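Importin subunit beta-1 (Saccharomyces cerevisiae, PDB 5OWU) carries cargo into the nucleus as the importin beta subunit, acting through importin alpha, which recognises the classical nuclear localization signal. Local coordinates at residues Thr778-Ile783 with Asp825-Tyr830; Tyr830-Arg835 with Trp850-Gln855. All blocks are in the same frame, centred on the assembly; numbering follows the deposited sequence.

Interaction 1 of 2, residues Thr778-Ile783 with Asp825-Tyr830; sequences TIFQFI and DWVIDY
Phe-780 and Ile-783 on helix 776-788 meet Trp-826, Val-827 and Tyr-830 on helix 825-836: the segment axes approach to 11.7 Å and run at 56° to each other, with the nearest CA atoms those of Ile-783 and Val-827. At this spacing long, bulky side chains make most of the contact.

Trp-826 makes the closest approach. Its CG lies between the backbone N and the carbonyl carbon (chi1 75°), and from there the six-membered part of the indole is driven against the backbone of the other helix, where CH2 of Trp-826 comes 3.5 Å from the carbonyl O of Phe-780. The indole also packs on Ala-784 and Ala-787 farther along that helix. Ile-783 meets the edge of the same ring in its plane, its CG2 being 4.0 Å from CZ3 of Trp-826. One face of the indole is covered from its own helix by CG2 of Val-827, 3.4 Å above the ring centre; that methyl also touches the edge of the Phe-780 ring, at CE1. The phenyl edge carries a second contact, CD1 of Phe-780 lying 4.1 Å from CZ2 of Trp-826. With an alanine here in place of the tryptophan, Phe-780 and Ile-783 would probably face a gap and the Val-827 methyl would lose the ring beneath it.

Tyr-830 adds only a grazing contact on Ile-783, while its hydroxyl finds a hydrogen bond at Ser-799, so a tyrosine can be buried here without wasting its polar end. Ile-783 also packs on Leu-805 and Ile-806 of helix 796-812. This apolar layer joins the first long helices of HEAT repeats 18 and 19, the repeat-to-repeat stacking by which an importin beta solenoid is built.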
ATOM      1  N   THR A 778     -26.522  10.204 -14.740  1.00 32.23           N
ATOM      2  CA  THR A 778     -25.173  10.390 -14.208  1.00 40.05           C
ATOM      3  C   THR A 778     -24.922   9.475 -13.011  1.00 29.43           C
ATOM      4  O   THR A 778     -23.877   8.808 -12.913  1.00 35.73           O
ATOM      5  CB  THR A 778     -24.990  11.860 -13.819  1.00 43.28           C
ATOM      6  OG1 THR A 778     -24.883  12.657 -15.002  1.00 53.55           O
ATOM      7  CG2 THR A 778     -23.751  12.070 -12.970  1.00 48.47           C
ATOM      8  N   ILE A 779     -25.875   9.439 -12.078  1.00 33.58           N
ATOM      9  CA  ILE A 779     -25.708   8.601 -10.897  1.00 36.74           C
ATOM     10  C   ILE A 779     -25.615   7.140 -11.306  1.00 34.44           C
ATOM     11  O   ILE A 779     -24.799   6.379 -10.773  1.00 36.48           O
ATOM     12  CB  ILE A 779     -26.860   8.853  -9.907  1.00 29.22           C
ATOM     13  CG1 ILE A 779     -26.791  10.305  -9.402  1.00 29.20           C
ATOM     14  CG2 ILE A 779     -26.796   7.876  -8.728  1.00 29.44           C
ATOM     15  CD1 ILE A 779     -28.004  10.748  -8.651  1.00 28.83           C
ATOM     16  N   PHE A 780     -26.423   6.734 -12.289  1.00 32.39           N
ATOM     17  CA  PHE A 780     -26.384   5.347 -12.733  1.00 37.14           C
ATOM     18  C   PHE A 780     -25.063   5.014 -13.413  1.00 38.45           C
ATOM     19  O   PHE A 780     -24.572   3.889 -13.272  1.00 36.11           O
ATOM     20  CB  PHE A 780     -27.570   5.057 -13.650  1.00 37.04           C
ATOM     21  CG  PHE A 780     -28.716   4.414 -12.940  1.00 38.17           C
ATOM     22  CD1 PHE A 780     -28.792   3.038 -12.842  1.00 35.84           C
ATOM     23  CD2 PHE A 780     -29.704   5.183 -12.340  1.00 35.69           C
ATOM     24  CE1 PHE A 780     -29.840   2.436 -12.179  1.00 48.88           C
ATOM     25  CE2 PHE A 780     -30.753   4.587 -11.677  1.00 47.03           C
ATOM     26  CZ  PHE A 780     -30.818   3.208 -11.592  1.00 39.46           C
ATOM     27  N   GLN A 781     -24.461   5.971 -14.129  1.00 35.43           N
ATOM     28  CA  GLN A 781     -23.120   5.749 -14.662  1.00 42.37           C
ATOM     29  C   GLN A 781     -22.137   5.471 -13.533  1.00 41.24           C
ATOM     30  O   GLN A 781     -21.324   4.535 -13.608  1.00 40.72           O
ATOM     31  CB  GLN A 781     -22.663   6.959 -15.478  1.00 38.50           C
ATOM     32  CG  GLN A 781     -23.467   7.213 -16.747  1.00 63.02           C
ATOM     33  CD  GLN A 781     -23.125   8.550 -17.394  1.00 72.28           C
ATOM     34  OE1 GLN A 781     -22.058   9.120 -17.147  1.00 71.12           O
ATOM     35  NE2 GLN A 781     -24.038   9.060 -18.217  1.00 66.18           N
ATOM     36  N   PHE A 782     -22.199   6.273 -12.465  1.00 34.15           N
ATOM     37  CA  PHE A 782     -21.332   5.987 -11.324  1.00 33.05           C
ATOM     38  C   PHE A 782     -21.588   4.582 -10.781  1.00 34.61           C
ATOM     39  O   PHE A 782     -20.650   3.819 -10.517  1.00 38.55           O
ATOM     40  CB  PHE A 782     -21.525   7.016 -10.218  1.00 37.38           C
ATOM     41  CG  PHE A 782     -20.765   6.679  -8.977  1.00 34.39           C
ATOM     42  CD1 PHE A 782     -19.407   6.945  -8.890  1.00 37.43           C
ATOM     43  CD2 PHE A 782     -21.394   6.051  -7.916  1.00 36.37           C
ATOM     44  CE1 PHE A 782     -18.698   6.612  -7.757  1.00 38.30           C
ATOM     45  CE2 PHE A 782     -20.689   5.719  -6.779  1.00 36.98           C
ATOM     46  CZ  PHE A 782     -19.339   5.999  -6.700  1.00 41.55           C
ATOM     47  N   ILE A 783     -22.861   4.230 -10.589  1.00 37.59           N
ATOM     48  CA  ILE A 783     -23.184   2.928 -10.015  1.00 36.69           C
ATOM     49  C   ILE A 783     -22.617   1.817 -10.888  1.00 45.65           C
ATOM     50  O   ILE A 783     -22.078   0.823 -10.385  1.00 42.82           O
ATOM     51  CB  ILE A 783     -24.706   2.794  -9.816  1.00 36.06           C
ATOM     52  CG1 ILE A 783     -25.197   3.863  -8.825  1.00 34.52           C
ATOM     53  CG2 ILE A 783     -25.054   1.398  -9.312  1.00 37.84           C
ATOM     54  CD1 ILE A 783     -26.697   3.853  -8.547  1.00 28.61           C
ATOM     55  N   ASP A 825     -29.208  -5.341 -18.101  1.00 54.62           N
ATOM     56  CA  ASP A 825     -28.654  -6.579 -17.569  1.00 56.20           C
ATOM     57  C   ASP A 825     -27.696  -6.306 -16.422  1.00 51.50           C
ATOM     58  O   ASP A 825     -27.688  -7.036 -15.426  1.00 49.76           O
ATOM     59  CB  ASP A 825     -27.934  -7.364 -18.669  1.00 54.03           C
ATOM     60  CG  ASP A 825     -28.887  -8.116 -19.583  1.00 52.74           C
ATOM     61  OD1 ASP A 825     -30.045  -8.361 -19.187  1.00 55.21           O
ATOM     62  OD2 ASP A 825     -28.467  -8.478 -20.699  1.00 63.82           O
ATOM     63  N   TRP A 826     -26.867  -5.265 -16.537  1.00 42.66           N
ATOM     64  CA  TRP A 826     -25.863  -5.056 -15.499  1.00 51.01           C
ATOM     65  C   TRP A 826     -26.508  -4.637 -14.181  1.00 42.64           C
ATOM     66  O   TRP A 826     -26.020  -5.015 -13.112  1.00 45.76           O
ATOM     67  CB  TRP A 826     -24.810  -4.041 -15.962  1.00 37.07           C
ATOM     68  CG  TRP A 826     -25.241  -2.602 -15.966  1.00 47.12           C
ATOM     69  CD1 TRP A 826     -25.679  -1.883 -17.036  1.00 43.72           C
ATOM     70  CD2 TRP A 826     -25.251  -1.703 -14.846  1.00 37.33           C
ATOM     71  NE1 TRP A 826     -25.970  -0.595 -16.657  1.00 44.41           N
ATOM     72  CE2 TRP A 826     -25.716  -0.457 -15.317  1.00 43.82           C
ATOM     73  CE3 TRP A 826     -24.916  -1.831 -13.493  1.00 34.27           C
ATOM     74  CZ2 TRP A 826     -25.857   0.652 -14.485  1.00 34.40           C
ATOM     75  CZ3 TRP A 826     -25.058  -0.724 -12.665  1.00 47.42           C
ATOM     76  CH2 TRP A 826     -25.525   0.500 -13.167  1.00 37.09           C
ATOM     77  N   VAL A 827     -27.621  -3.902 -14.231  1.00 37.29           N
ATOM     78  CA  VAL A 827     -28.324  -3.541 -12.999  1.00 46.37           C
ATOM     79  C   VAL A 827     -28.899  -4.787 -12.333  1.00 52.71           C
ATOM     80  O   VAL A 827     -28.662  -5.044 -11.146  1.00 44.10           O
ATOM     81  CB  VAL A 827     -29.420  -2.498 -13.290  1.00 36.82           C
ATOM     82  CG1 VAL A 827     -30.219  -2.163 -12.025  1.00 40.12           C
ATOM     83  CG2 VAL A 827     -28.806  -1.239 -13.865  1.00 37.30           C
ATOM     84  N   ILE A 828     -29.667  -5.576 -13.086  1.00 49.59           N
ATOM     85  CA  ILE A 828     -30.261  -6.797 -12.541  1.00 51.22           C
ATOM     86  C   ILE A 828     -29.177  -7.705 -11.968  1.00 53.32           C
ATOM     87  O   ILE A 828     -29.261  -8.170 -10.822  1.00 49.25           O
ATOM     88  CB  ILE A 828     -31.083  -7.512 -13.630  1.00 51.10           C
ATOM     89  CG1 ILE A 828     -32.289  -6.652 -14.038  1.00 60.32           C
ATOM     90  CG2 ILE A 828     -31.535  -8.896 -13.158  1.00 59.37           C
ATOM     91  CD1 ILE A 828     -32.771  -6.885 -15.468  1.00 60.06           C
ATOM     92  N   ASP A 829     -28.137  -7.968 -12.764  1.00 53.11           N
ATOM     93  CA  ASP A 829     -27.056  -8.841 -12.322  1.00 51.19           C
ATOM     94  C   ASP A 829     -26.388  -8.305 -11.062  1.00 51.19           C
ATOM     95  O   ASP A 829     -26.049  -9.077 -10.160  1.00 41.85           O
ATOM     96  CB  ASP A 829     -26.029  -9.006 -13.443  1.00 56.23           C
ATOM     97  CG  ASP A 829     -26.597  -9.724 -14.655  1.00 67.04           C
ATOM     98  OD1 ASP A 829     -27.673 -10.348 -14.530  1.00 66.98           O
ATOM     99  OD2 ASP A 829     -25.962  -9.671 -15.731  1.00 69.48           O
ATOM    100  N   TYR A 830     -26.181  -6.988 -10.983  1.00 39.66           N
ATOM    101  CA  TYR A 830     -25.545  -6.412  -9.801  1.00 46.07           C
ATOM    102  C   TYR A 830     -26.424  -6.580  -8.568  1.00 41.82           C
ATOM    103  O   TYR A 830     -25.941  -6.972  -7.497  1.00 48.11           O
ATOM    104  CB  TYR A 830     -25.236  -4.935 -10.041  1.00 44.61           C
ATOM    105  CG  TYR A 830     -24.564  -4.264  -8.866  1.00 38.20           C
ATOM    106  CD1 TYR A 830     -23.383  -4.769  -8.342  1.00 49.12           C
ATOM    107  CD2 TYR A 830     -25.103  -3.122  -8.287  1.00 38.99           C
ATOM    108  CE1 TYR A 830     -22.762  -4.166  -7.275  1.00 43.85           C
ATOM    109  CE2 TYR A 830     -24.488  -2.510  -7.217  1.00 36.83           C
ATOM    110  CZ  TYR A 830     -23.316  -3.035  -6.717  1.00 43.62           C
ATOM    111  OH  TYR A 830     -22.693  -2.436  -5.655  1.00 39.11           O
TER

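Interaction 2 of 2, residues Tyr830-Arg835 with Trp850-Gln855; sequences YIKRTR and WAREQQ
Ile-831 presses its two branches against Ala-851, Arg-852 and Gln-855, where the segments of helices 825-836 and 842-860 run roughly antiparallel, at 154°, with axes 9.9 Å from each other. With chi1 at -66°, CG1 of Ile-831 lies beside the backbone N and CG2 swings opposite it, onto the stem of Arg-852, 3.7 Å from CB of that arginine. The longer branch goes on to the next turn, so that CD1 of Ile-831 rests 3.9 Å from CB of Gln-855 and close to the carbonyl and methyl of Ala-851. A branched aliphatic chain suits this place because its two arms can touch different residues, and the small Ala-851 is consistent with the close spacing of the axes.

The outer side is looser. The exposed Lys-832 lays its aliphatic CD over one face of the Arg-852 guanidinium, 4.3 Å above the plane and toward the rim, and NZ of Lys-832 stands 4.3 Å from NH2 of Arg-852 with no bond between them. Gln-855, buried, gives its NE2 to the carbonyl of Tyr-822; the approach of its OE1 to NH1 of Arg-852 is implausibly short and remains doubtful.

The chemistry is thus unequal: aliphatic carbon, including the stem of the arginine, carries the packing, whereas the two positive ends probably repel mildly and depend on solvent to screen them.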
ATOM      1  N   TYR A 830     -26.181  -6.988 -10.983  1.00 39.66           N
ATOM      2  CA  TYR A 830     -25.545  -6.412  -9.801  1.00 46.07           C
ATOM      3  C   TYR A 830     -26.424  -6.580  -8.568  1.00 41.82           C
ATOM      4  O   TYR A 830     -25.941  -6.972  -7.497  1.00 48.11           O
ATOM      5  CB  TYR A 830     -25.236  -4.935 -10.041  1.00 44.61           C
ATOM      6  CG  TYR A 830     -24.564  -4.264  -8.866  1.00 38.20           C
ATOM      7  CD1 TYR A 830     -23.383  -4.769  -8.342  1.00 49.12           C
ATOM      8  CD2 TYR A 830     -25.103  -3.122  -8.287  1.00 38.99           C
ATOM      9  CE1 TYR A 830     -22.762  -4.166  -7.275  1.00 43.85           C
ATOM     10  CE2 TYR A 830     -24.488  -2.510  -7.217  1.00 36.83           C
ATOM     11  CZ  TYR A 830     -23.316  -3.035  -6.717  1.00 43.62           C
ATOM     12  OH  TYR A 830     -22.693  -2.436  -5.655  1.00 39.11           O
ATOM     13  N   ILE A 831     -27.719  -6.290  -8.701  1.00 35.45           N
ATOM     14  CA  ILE A 831     -28.651  -6.517  -7.602  1.00 41.93           C
ATOM     15  C   ILE A 831     -28.567  -7.961  -7.133  1.00 53.69           C
ATOM     16  O   ILE A 831     -28.556  -8.238  -5.928  1.00 44.28           O
ATOM     17  CB  ILE A 831     -30.083  -6.143  -8.032  1.00 47.27           C
ATOM     18  CG1 ILE A 831     -30.173  -4.634  -8.293  1.00 37.68           C
ATOM     19  CG2 ILE A 831     -31.095  -6.569  -6.966  1.00 47.75           C
ATOM     20  CD1 ILE A 831     -31.501  -4.171  -8.873  1.00 42.80           C
ATOM     21  N   LYS A 832     -28.492  -8.904  -8.073  1.00 52.88           N
ATOM     22  CA  LYS A 832     -28.509 -10.315  -7.699  1.00 54.33           C
ATOM     23  C   LYS A 832     -27.203 -10.737  -7.032  1.00 52.56           C
ATOM     24  O   LYS A 832     -27.220 -11.482  -6.046  1.00 47.06           O
ATOM     25  CB  LYS A 832     -28.806 -11.165  -8.932  1.00 56.49           C
ATOM     26  CG  LYS A 832     -30.291 -11.162  -9.291  1.00 63.62           C
ATOM     27  CD  LYS A 832     -30.562 -11.033 -10.785  1.00 75.97           C
ATOM     28  CE  LYS A 832     -30.699 -12.391 -11.460  1.00 73.42           C
ATOM     29  NZ  LYS A 832     -31.275 -12.265 -12.827  1.00 81.04           N
ATOM     30  N   ARG A 833     -26.060 -10.267  -7.544  1.00 47.82           N
ATOM     31  CA  ARG A 833     -24.788 -10.562  -6.894  1.00 58.84           C
ATOM     32  C   ARG A 833     -24.753  -9.997  -5.481  1.00 58.29           C
ATOM     33  O   ARG A 833     -24.236 -10.640  -4.560  1.00 55.07           O
ATOM     34  CB  ARG A 833     -23.623  -9.997  -7.708  1.00 60.97           C
ATOM     35  CG  ARG A 833     -23.491 -10.561  -9.113  1.00 67.15           C
ATOM     36  CD  ARG A 833     -22.066 -10.436  -9.641  1.00 73.89           C
ATOM     37  NE  ARG A 833     -21.451  -9.148  -9.318  1.00 71.36           N
ATOM     38  CZ  ARG A 833     -21.498  -8.063 -10.089  1.00 77.12           C
ATOM     39  NH1 ARG A 833     -22.141  -8.080 -11.250  1.00 73.78           N
ATOM     40  NH2 ARG A 833     -20.898  -6.946  -9.692  1.00 79.26           N
ATOM     41  N   THR A 834     -25.286  -8.789  -5.294  1.00 58.37           N
ATOM     42  CA  THR A 834     -25.289  -8.185  -3.966  1.00 61.17           C
ATOM     43  C   THR A 834     -26.262  -8.897  -3.036  1.00 50.62           C
ATOM     44  O   THR A 834     -26.003  -9.009  -1.834  1.00 52.88           O
ATOM     45  CB  THR A 834     -25.639  -6.699  -4.067  1.00 49.40           C
ATOM     46  OG1 THR A 834     -24.709  -6.044  -4.939  1.00 50.77           O
ATOM     47  CG2 THR A 834     -25.584  -6.038  -2.699  1.00 51.87           C
ATOM     48  N   ARG A 835     -27.376  -9.386  -3.576  1.00 49.27           N
ATOM     49  CA  ARG A 835     -28.381 -10.071  -2.774  1.00 57.26           C
ATOM     50  C   ARG A 835     -27.944 -11.482  -2.398  1.00 69.83           C
ATOM     51  O   ARG A 835     -28.375 -12.001  -1.362  1.00 66.90           O
ATOM     52  CB  ARG A 835     -29.703 -10.107  -3.547  1.00 57.84           C
ATOM     53  CG  ARG A 835     -30.806 -10.956  -2.937  1.00 66.86           C
ATOM     54  CD  ARG A 835     -31.215 -10.463  -1.562  1.00 70.58           C
ATOM     55  NE  ARG A 835     -32.304 -11.267  -1.014  1.00 77.03           N
ATOM     56  CZ  ARG A 835     -32.719 -11.215   0.247  1.00 80.66           C
ATOM     57  NH1 ARG A 835     -32.137 -10.396   1.113  1.00 76.64           N
ATOM     58  NH2 ARG A 835     -33.718 -11.991   0.647  1.00 76.60           N
ATOM     59  N   TRP A 850     -34.697  -4.778  -1.241  1.00 48.92           N
ATOM     60  CA  TRP A 850     -35.435  -3.545  -1.507  1.00 49.97           C
ATOM     61  C   TRP A 850     -35.199  -3.067  -2.939  1.00 45.78           C
ATOM     62  O   TRP A 850     -36.146  -2.742  -3.672  1.00 53.27           O
ATOM     63  CB  TRP A 850     -35.025  -2.486  -0.478  1.00 49.91           C
ATOM     64  CG  TRP A 850     -35.296  -1.049  -0.851  1.00 54.53           C
ATOM     65  CD1 TRP A 850     -34.364  -0.096  -1.157  1.00 44.24           C
ATOM     66  CD2 TRP A 850     -36.572  -0.400  -0.931  1.00 52.95           C
ATOM     67  NE1 TRP A 850     -34.981   1.102  -1.434  1.00 47.32           N
ATOM     68  CE2 TRP A 850     -36.335   0.944  -1.302  1.00 57.23           C
ATOM     69  CE3 TRP A 850     -37.891  -0.821  -0.731  1.00 59.25           C
ATOM     70  CZ2 TRP A 850     -37.369   1.865  -1.479  1.00 48.29           C
ATOM     71  CZ3 TRP A 850     -38.915   0.097  -0.907  1.00 49.79           C
ATOM     72  CH2 TRP A 850     -38.648   1.422  -1.278  1.00 55.80           C
ATOM     73  N   ALA A 851     -33.934  -3.059  -3.366  1.00 46.78           N
ATOM     74  CA  ALA A 851     -33.600  -2.619  -4.718  1.00 52.15           C
ATOM     75  C   ALA A 851     -34.247  -3.507  -5.773  1.00 48.13           C
ATOM     76  O   ALA A 851     -34.664  -3.021  -6.830  1.00 45.42           O
ATOM     77  CB  ALA A 851     -32.085  -2.607  -4.903  1.00 45.91           C
ATOM     78  N   ARG A 852     -34.317  -4.815  -5.516  1.00 52.39           N
ATOM     79  CA  ARG A 852     -34.927  -5.736  -6.470  1.00 49.92           C
ATOM     80  C   ARG A 852     -36.424  -5.480  -6.589  1.00 43.97           C
ATOM     81  O   ARG A 852     -36.971  -5.414  -7.698  1.00 45.47           O
ATOM     82  CB  ARG A 852     -34.655  -7.181  -6.040  1.00 54.95           C
ATOM     83  CG  ARG A 852     -35.181  -8.240  -6.995  1.00 55.21           C
ATOM     84  CD  ARG A 852     -34.650  -8.027  -8.397  1.00 61.46           C
ATOM     85  NE  ARG A 852     -34.859  -9.191  -9.250  1.00 78.30           N
ATOM     86  CZ  ARG A 852     -34.608  -9.211 -10.555  1.00 82.15           C
ATOM     87  NH1 ARG A 852     -34.146  -8.125 -11.162  1.00 72.08           N
ATOM     88  NH2 ARG A 852     -34.822 -10.314 -11.256  1.00 83.02           N
ATOM     89  N   GLU A 853     -37.102  -5.328  -5.449  1.00 54.08           N
ATOM     90  CA  GLU A 853     -38.514  -4.960  -5.469  1.00 58.38           C
ATOM     91  C   GLU A 853     -38.736  -3.712  -6.314  1.00 51.95           C
ATOM     92  O   GLU A 853     -39.566  -3.705  -7.234  1.00 46.73           O
ATOM     93  CB  GLU A 853     -39.014  -4.732  -4.042  1.00 61.43           C
ATOM     94  CG  GLU A 853     -38.891  -5.945  -3.133  1.00 76.87           C
ATOM     95  CD  GLU A 853     -39.121  -5.600  -1.675  1.00 87.24           C
ATOM     96  OE1 GLU A 853     -39.717  -4.537  -1.399  1.00 90.26           O
ATOM     97  OE2 GLU A 853     -38.697  -6.390  -0.804  1.00 90.51           O
ATOM     98  N   GLN A 854     -37.981  -2.647  -6.031  1.00 48.71           N
ATOM     99  CA  GLN A 854     -38.220  -1.390  -6.736  1.00 54.65           C
ATOM    100  C   GLN A 854     -37.877  -1.503  -8.218  1.00 50.85           C
ATOM    101  O   GLN A 854     -38.577  -0.938  -9.064  1.00 50.30           O
ATOM    102  CB  GLN A 854     -37.430  -0.263  -6.076  1.00 45.31           C
ATOM    103  CG  GLN A 854     -37.943   0.099  -4.699  1.00 44.22           C
ATOM    104  CD  GLN A 854     -39.406   0.507  -4.724  1.00 49.41           C
ATOM    105  OE1 GLN A 854     -39.833   1.273  -5.589  1.00 54.73           O
ATOM    106  NE2 GLN A 854     -40.184  -0.027  -3.793  1.00 56.69           N
ATOM    107  N   GLN A 855     -36.809  -2.225  -8.552  1.00 49.15           N
ATOM    108  CA  GLN A 855     -36.431  -2.401  -9.951  1.00 55.55           C
ATOM    109  C   GLN A 855     -37.525  -3.130 -10.728  1.00 55.06           C
ATOM    110  O   GLN A 855     -37.929  -2.696 -11.816  1.00 51.71           O
ATOM    111  CB  GLN A 855     -35.106  -3.163 -10.029  1.00 51.47           C
ATOM    112  CG  GLN A 855     -34.662  -3.522 -11.443  1.00 58.76           C
ATOM    113  CD  GLN A 855     -34.972  -4.964 -11.815  1.00 58.12           C
ATOM    114  OE1 GLN A 855     -34.898  -5.866 -10.979  1.00 53.00           O
ATOM    115  NE2 GLN A 855     -35.317  -5.186 -13.075  1.00 45.07           N
TER

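Helix 825-836 serves both contacts through different flanks, and Tyr-830 belongs to both segments but touches across only in interaction 1. That contact joins HEAT repeat 18 to repeat 19, is almost wholly aromatic and aliphatic, and has no exposed residue among those that touch. Interaction 2 pairs two helices inside repeat 19; its axes are closer and it is centred on one isoleucine, buried at Ile-831, Ala-851 and Gln-855 but with an exposed margin at Lys-832. The centres lie about 11 Å apart, and Ile-828 connects them: its CG2 packs 3.4 Å from NH1 of Arg-852. Together they fasten the last repeat to its predecessor and join its two helices.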